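Local atomic coordinates of aromatic amino acid beta-eliminating lyase/threonine aldolase (Exiguobacterium sibiricum, PDB entry 3LWS), a protein that belongs to the beta-eliminating lyase family of pyridoxal-phosphate-dependent proteins and carries its pyridoxal phosphate cofactor covalently bound. Residues 128-133 with 137-142; 141-146 with 156-161. One frame throughout, in Å; residues are numbered along the deposited sequence.

Contact 1: 128-133 with 137-142; sequences DEIKAL and ACLLLE
I130, on the short helix 127-131, closes over the end of L139 from strand 138-142, and the two side chains cross at about a right angle. The methyl CD2 of L139 does the touching: it lies 4.0 Å from I130 CG2 and 4.1 Å from I130 CD1, so one leucine methyl fits against both branches of the isoleucine. With CG anti to the backbone N (chi1 173°) and chi2 near 61°, L139 presents CD2 to I130 and turns CD1 to a looser neighbour, L133, whose own CD1 stays 4.4 Å from L139 CD1. L133 follows the helix, its N bonded to the carbonyl O of I130 at 3.0 Å. No hydrogen bond crosses between the two segments; the contact is purely apolar and small, with 126 Å² buried. The solvent side is formed by the exposed D128, K131 and A132, while E129 pairs with R123 in a salt bridge. I161 of helix 155-167 touches both I130 and L139, C165 packs on L139 as well, and strand 171-176 runs beside strand 138-142, bonded to L139 through its backbone.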
loop_
_atom_site.group_PDB
_atom_site.type_symbol
_atom_site.label_atom_id
_atom_site.label_comp_id
_atom_site.label_asym_id
_atom_site.label_seq_id
_atom_site.Cartn_x
_atom_site.Cartn_y
_atom_site.Cartn_z
ATOM N N ASP A 128 -24.770 -10.752 27.042
ATOM C CA ASP A 128 -26.147 -11.051 26.640
ATOM C C ASP A 128 -26.449 -10.633 25.212
ATOM O O ASP A 128 -27.151 -11.363 24.487
ATOM C CB ASP A 128 -27.169 -10.398 27.555
ATOM C CG ASP A 128 -27.243 -11.066 28.921
ATOM O OD1 ASP A 128 -26.897 -12.253 29.039
ATOM O OD2 ASP A 128 -27.645 -10.383 29.873
ATOM N N GLU A 129 -25.962 -9.463 24.811
ATOM C CA GLU A 129 -26.150 -9.000 23.423
ATOM C C GLU A 129 -25.472 -9.899 22.388
ATOM O O GLU A 129 -26.014 -10.102 21.329
ATOM C CB GLU A 129 -25.686 -7.565 23.266
ATOM C CG GLU A 129 -26.700 -6.584 23.827
ATOM C CD GLU A 129 -26.145 -5.209 24.025
ATOM O OE1 GLU A 129 -24.926 -5.057 24.239
ATOM O OE2 GLU A 129 -26.935 -4.258 24.003
ATOM N N ILE A 130 -24.299 -10.441 22.710
ATOM C CA ILE A 130 -23.621 -11.417 21.849
ATOM C C ILE A 130 -24.440 -12.722 21.782
ATOM O O ILE A 130 -24.667 -13.246 20.722
ATOM C CB ILE A 130 -22.190 -11.714 22.380
ATOM C CG1 ILE A 130 -21.268 -10.480 22.207
ATOM C CG2 ILE A 130 -21.574 -12.932 21.713
ATOM C CD1 ILE A 130 -19.977 -10.605 22.934
ATOM N N LYS A 131 -24.876 -13.244 22.925
ATOM C CA LYS A 131 -25.708 -14.457 22.951
ATOM C C LYS A 131 -27.032 -14.281 22.199
ATOM O O LYS A 131 -27.609 -15.267 21.770
ATOM C CB LYS A 131 -25.997 -14.909 24.384
ATOM C CG LYS A 131 -24.791 -15.445 25.157
ATOM C CD LYS A 131 -25.079 -15.576 26.649
ATOM C CE LYS A 131 -23.983 -16.326 27.371
ATOM N NZ LYS A 131 -24.104 -16.267 28.860
ATOM N N ALA A 132 -27.525 -13.046 22.067
ATOM C CA ALA A 132 -28.757 -12.781 21.320
ATOM C C ALA A 132 -28.531 -12.697 19.818
ATOM O O ALA A 132 -29.496 -12.631 19.072
ATOM C CB ALA A 132 -29.464 -11.486 21.849
ATOM N N LEU A 133 -27.275 -12.689 19.364
ATOM C CA LEU A 133 -27.007 -12.665 17.911
ATOM C C LEU A 133 -27.559 -13.911 17.239
ATOM O O LEU A 133 -27.505 -14.966 17.838
ATOM C CB LEU A 133 -25.517 -12.540 17.586
ATOM C CG LEU A 133 -24.854 -11.172 17.899
ATOM C CD1 LEU A 133 -23.362 -11.249 17.611
ATOM C CD2 LEU A 133 -25.498 -10.009 17.129
ATOM N N ALA A 137 -21.580 -15.053 10.177
ATOM C CA ALA A 137 -20.231 -15.543 9.815
ATOM C C ALA A 137 -19.166 -15.212 10.860
ATOM O O ALA A 137 -18.367 -16.070 11.245
ATOM C CB ALA A 137 -19.793 -14.964 8.462
ATOM N N CYS A 138 -19.141 -13.948 11.302
ATOM C CA CYS A 138 -18.033 -13.450 12.121
ATOM C C CYS A 138 -18.446 -12.387 13.133
ATOM O O CYS A 138 -19.198 -11.488 12.768
ATOM C CB CYS A 138 -16.996 -12.839 11.220
ATOM S SG CYS A 138 -15.475 -12.411 12.089
ATOM N N LEU A 139 -18.010 -12.536 14.389
ATOM C CA LEU A 139 -18.034 -11.447 15.379
ATOM C C LEU A 139 -16.605 -10.851 15.407
ATOM O O LEU A 139 -15.629 -11.602 15.516
ATOM C CB LEU A 139 -18.416 -11.952 16.751
ATOM C CG LEU A 139 -18.336 -11.016 17.968
ATOM C CD1 LEU A 139 -19.258 -9.813 17.799
ATOM C CD2 LEU A 139 -18.674 -11.766 19.217
ATOM N N LEU A 140 -16.498 -9.527 15.251
ATOM C CA LEU A 140 -15.257 -8.764 15.366
ATOM C C LEU A 140 -15.275 -8.044 16.724
ATOM O O LEU A 140 -16.233 -7.347 17.050
ATOM C CB LEU A 140 -15.101 -7.738 14.195
ATOM C CG LEU A 140 -13.887 -6.780 14.202
ATOM C CD1 LEU A 140 -13.431 -6.373 12.800
ATOM C CD2 LEU A 140 -14.103 -5.470 15.061
ATOM N N LEU A 141 -14.241 -8.272 17.530
ATOM C CA LEU A 141 -14.001 -7.494 18.725
ATOM C C LEU A 141 -12.771 -6.635 18.485
ATOM O O LEU A 141 -11.857 -7.060 17.796
ATOM C CB LEU A 141 -13.743 -8.388 19.913
ATOM C CG LEU A 141 -14.898 -9.280 20.349
ATOM C CD1 LEU A 141 -14.416 -10.237 21.421
ATOM C CD2 LEU A 141 -16.065 -8.408 20.822
ATOM N N GLU A 142 -12.773 -5.438 19.072
ATOM C CA GLU A 142 -11.652 -4.484 19.060
ATOM C C GLU A 142 -11.165 -4.230 20.498
ATOM O O GLU A 142 -11.912 -3.718 21.335
ATOM C CB GLU A 142 -12.138 -3.168 18.445
ATOM C CG GLU A 142 -11.108 -2.096 18.240
ATOM C CD GLU A 142 -11.732 -0.714 17.965
ATOM O OE1 GLU A 142 -12.673 -0.625 17.134
ATOM O OE2 GLU A 142 -11.230 0.290 18.550
#

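Contact 2: 141-146 with 156-161; sequences LELPQR and SELETI
L141 and L143, at the end of strand 138-142 and just beyond it, meet L158 and I161 of helix 155-167 in a beta-alpha-beta unit completed by the parallel strand 171-176. Apolar contacts alone join the two segments, burying 165 Å². L143 and L158 reach toward each other tip to tip, methyl against methyl: the CD1 atoms of L143 and L158 are 3.8 Å apart, and their CD2 atoms 3.9 Å. One turn along the helix, L141 and I161 also come tip to tip, with L141 CD1 4.1 Å from I161 CG2. The first torsion of I161 (chi1 -69°) sets CG2 anti to the backbone N and so makes it the branch that meets L141. L141 CD1 also approaches L158 CD2, at 4.2 Å, which ties the two pairs together. Y186 of helix 179-186 touches both L143 and L158, and L172 of strand 171-176 packs on I161.

No hydrogen bond crosses between the two segments. In the helix, I161 N donates to E157 O at 3.0 Å. Past the strand, P144 follows a cis peptide bond and the chain bends; R146, a little farther on, forms a salt bridge with E330. Across this bend R146 N donates to E142 OE2 at 3.1 Å, nearly straight at 166°, with the nitrogen above the carboxylate plane, 42° out of it.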
loop_
_atom_site.group_PDB
_atom_site.type_symbol
_atom_site.label_atom_id
_atom_site.label_comp_id
_atom_site.label_asym_id
_atom_site.label_seq_id
_atom_site.Cartn_x
_atom_site.Cartn_y
_atom_site.Cartn_z
ATOM N N LEU A 141 -14.241 -8.272 17.530
ATOM C CA LEU A 141 -14.001 -7.494 18.725
ATOM C C LEU A 141 -12.771 -6.635 18.485
ATOM O O LEU A 141 -11.857 -7.060 17.796
ATOM C CB LEU A 141 -13.743 -8.388 19.913
ATOM C CG LEU A 141 -14.898 -9.280 20.349
ATOM C CD1 LEU A 141 -14.416 -10.237 21.421
ATOM C CD2 LEU A 141 -16.065 -8.408 20.822
ATOM N N GLU A 142 -12.773 -5.438 19.072
ATOM C CA GLU A 142 -11.652 -4.484 19.060
ATOM C C GLU A 142 -11.165 -4.230 20.498
ATOM O O GLU A 142 -11.912 -3.718 21.335
ATOM C CB GLU A 142 -12.138 -3.168 18.445
ATOM C CG GLU A 142 -11.108 -2.096 18.240
ATOM C CD GLU A 142 -11.732 -0.714 17.965
ATOM O OE1 GLU A 142 -12.673 -0.625 17.134
ATOM O OE2 GLU A 142 -11.230 0.290 18.550
ATOM N N LEU A 143 -9.938 -4.615 20.799
ATOM C CA LEU A 143 -9.407 -4.502 22.146
ATOM C C LEU A 143 -8.305 -3.430 22.224
ATOM O O LEU A 143 -7.212 -3.620 21.635
ATOM C CB LEU A 143 -8.864 -5.868 22.608
ATOM C CG LEU A 143 -9.853 -7.032 22.649
ATOM C CD1 LEU A 143 -9.091 -8.325 22.846
ATOM C CD2 LEU A 143 -10.881 -6.833 23.738
ATOM N N PRO A 144 -8.570 -2.306 22.932
ATOM C CA PRO A 144 -9.817 -1.891 23.579
ATOM C C PRO A 144 -10.705 -1.149 22.576
ATOM O O PRO A 144 -10.281 -0.946 21.411
ATOM C CB PRO A 144 -9.327 -0.881 24.619
ATOM C CG PRO A 144 -8.218 -0.187 23.917
ATOM C CD PRO A 144 -7.567 -1.224 23.006
ATOM N N GLN A 145 -11.879 -0.715 23.042
ATOM C CA GLN A 145 -12.836 0.044 22.186
ATOM C C GLN A 145 -12.445 1.487 22.186
ATOM O O GLN A 145 -12.892 2.293 23.021
ATOM C CB GLN A 145 -14.280 -0.123 22.640
ATOM C CG GLN A 145 -15.320 0.156 21.555
ATOM C CD GLN A 145 -15.437 -0.976 20.554
ATOM O OE1 GLN A 145 -15.846 -2.092 20.890
ATOM N NE2 GLN A 145 -15.086 -0.689 19.311
ATOM N N ARG A 146 -11.634 1.823 21.205
ATOM C CA ARG A 146 -10.940 3.083 21.205
ATOM C C ARG A 146 -11.887 4.277 21.129
ATOM O O ARG A 146 -11.638 5.321 21.758
ATOM C CB ARG A 146 -9.943 3.039 20.056
ATOM C CG ARG A 146 -9.368 4.303 19.643
ATOM C CD ARG A 146 -10.137 4.971 18.494
ATOM N NE ARG A 146 -9.268 6.046 18.086
ATOM C CZ ARG A 146 -8.593 6.123 16.951
ATOM N NH1 ARG A 146 -8.767 5.250 15.994
ATOM N NH2 ARG A 146 -7.790 7.158 16.748
ATOM N N SER A 156 -11.459 -12.989 31.432
ATOM C CA SER A 156 -12.389 -14.126 31.585
ATOM C C SER A 156 -13.635 -13.932 30.719
ATOM O O SER A 156 -14.187 -14.904 30.215
ATOM C CB SER A 156 -12.803 -14.328 33.040
ATOM O OG SER A 156 -13.829 -13.425 33.413
ATOM N N GLU A 157 -14.068 -12.670 30.556
ATOM C CA GLU A 157 -15.175 -12.380 29.632
ATOM C C GLU A 157 -14.794 -12.767 28.202
ATOM O O GLU A 157 -15.585 -13.372 27.516
ATOM C CB GLU A 157 -15.661 -10.936 29.659
ATOM C CG GLU A 157 -16.927 -10.840 28.795
ATOM C CD GLU A 157 -17.572 -9.506 28.769
ATOM O OE1 GLU A 157 -17.232 -8.651 29.609
ATOM O OE2 GLU A 157 -18.427 -9.326 27.876
ATOM N N LEU A 158 -13.572 -12.472 27.782
ATOM C CA LEU A 158 -13.114 -12.855 26.459
ATOM C C LEU A 158 -13.074 -14.369 26.326
ATOM O O LEU A 158 -13.373 -14.879 25.267
ATOM C CB LEU A 158 -11.751 -12.266 26.132
ATOM C CG LEU A 158 -11.600 -10.750 26.164
ATOM C CD1 LEU A 158 -10.158 -10.414 25.897
ATOM C CD2 LEU A 158 -12.483 -10.048 25.175
ATOM N N GLU A 159 -12.735 -15.077 27.402
ATOM C CA GLU A 159 -12.674 -16.531 27.352
ATOM C C GLU A 159 -14.060 -17.127 27.110
ATOM O O GLU A 159 -14.221 -18.050 26.315
ATOM C CB GLU A 159 -12.093 -17.099 28.642
ATOM C CG GLU A 159 -10.614 -16.896 28.810
ATOM C CD GLU A 159 -10.125 -17.569 30.086
ATOM O OE1 GLU A 159 -10.582 -17.207 31.183
ATOM O OE2 GLU A 159 -9.285 -18.464 29.980
ATOM N N THR A 160 -15.044 -16.565 27.793
ATOM C CA THR A 160 -16.428 -16.957 27.646
ATOM C C THR A 160 -16.970 -16.692 26.250
ATOM O O THR A 160 -17.686 -17.528 25.701
ATOM C CB THR A 160 -17.291 -16.235 28.706
ATOM O OG1 THR A 160 -16.918 -16.723 29.995
ATOM C CG2 THR A 160 -18.787 -16.449 28.482
ATOM N N ILE A 161 -16.651 -15.517 25.702
ATOM C CA ILE A 161 -17.068 -15.139 24.331
ATOM C C ILE A 161 -16.424 -16.067 23.288
ATOM O O ILE A 161 -17.080 -16.458 22.347
ATOM C CB ILE A 161 -16.719 -13.653 23.974
ATOM C CG1 ILE A 161 -17.589 -12.702 24.801
ATOM C CG2 ILE A 161 -16.923 -13.363 22.455
ATOM C CD1 ILE A 161 -17.193 -11.284 24.659
#

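How the contacts relate
Contacts 1 and 2 share L141 and E142 and follow one another along strand 138-142, with centres about 10 Å apart. I161 of helix 155-167 joins the two apolar clusters: while meeting L141 in contact 2, its CG2 also lies 4.0 Å from L139 CD2 of contact 1. Its CD1 is modelled 3.3 Å from I130 CD1, unusually close for two methyl carbons and of doubtful weight. Contact 1 lies farther from the centre of the chain (about 20 Å, centre to centre) than contact 2 (about 14 Å). The cofactor-bearing residue K206 follows strand 199-203 of the same mixed sheet, and neither contact includes it.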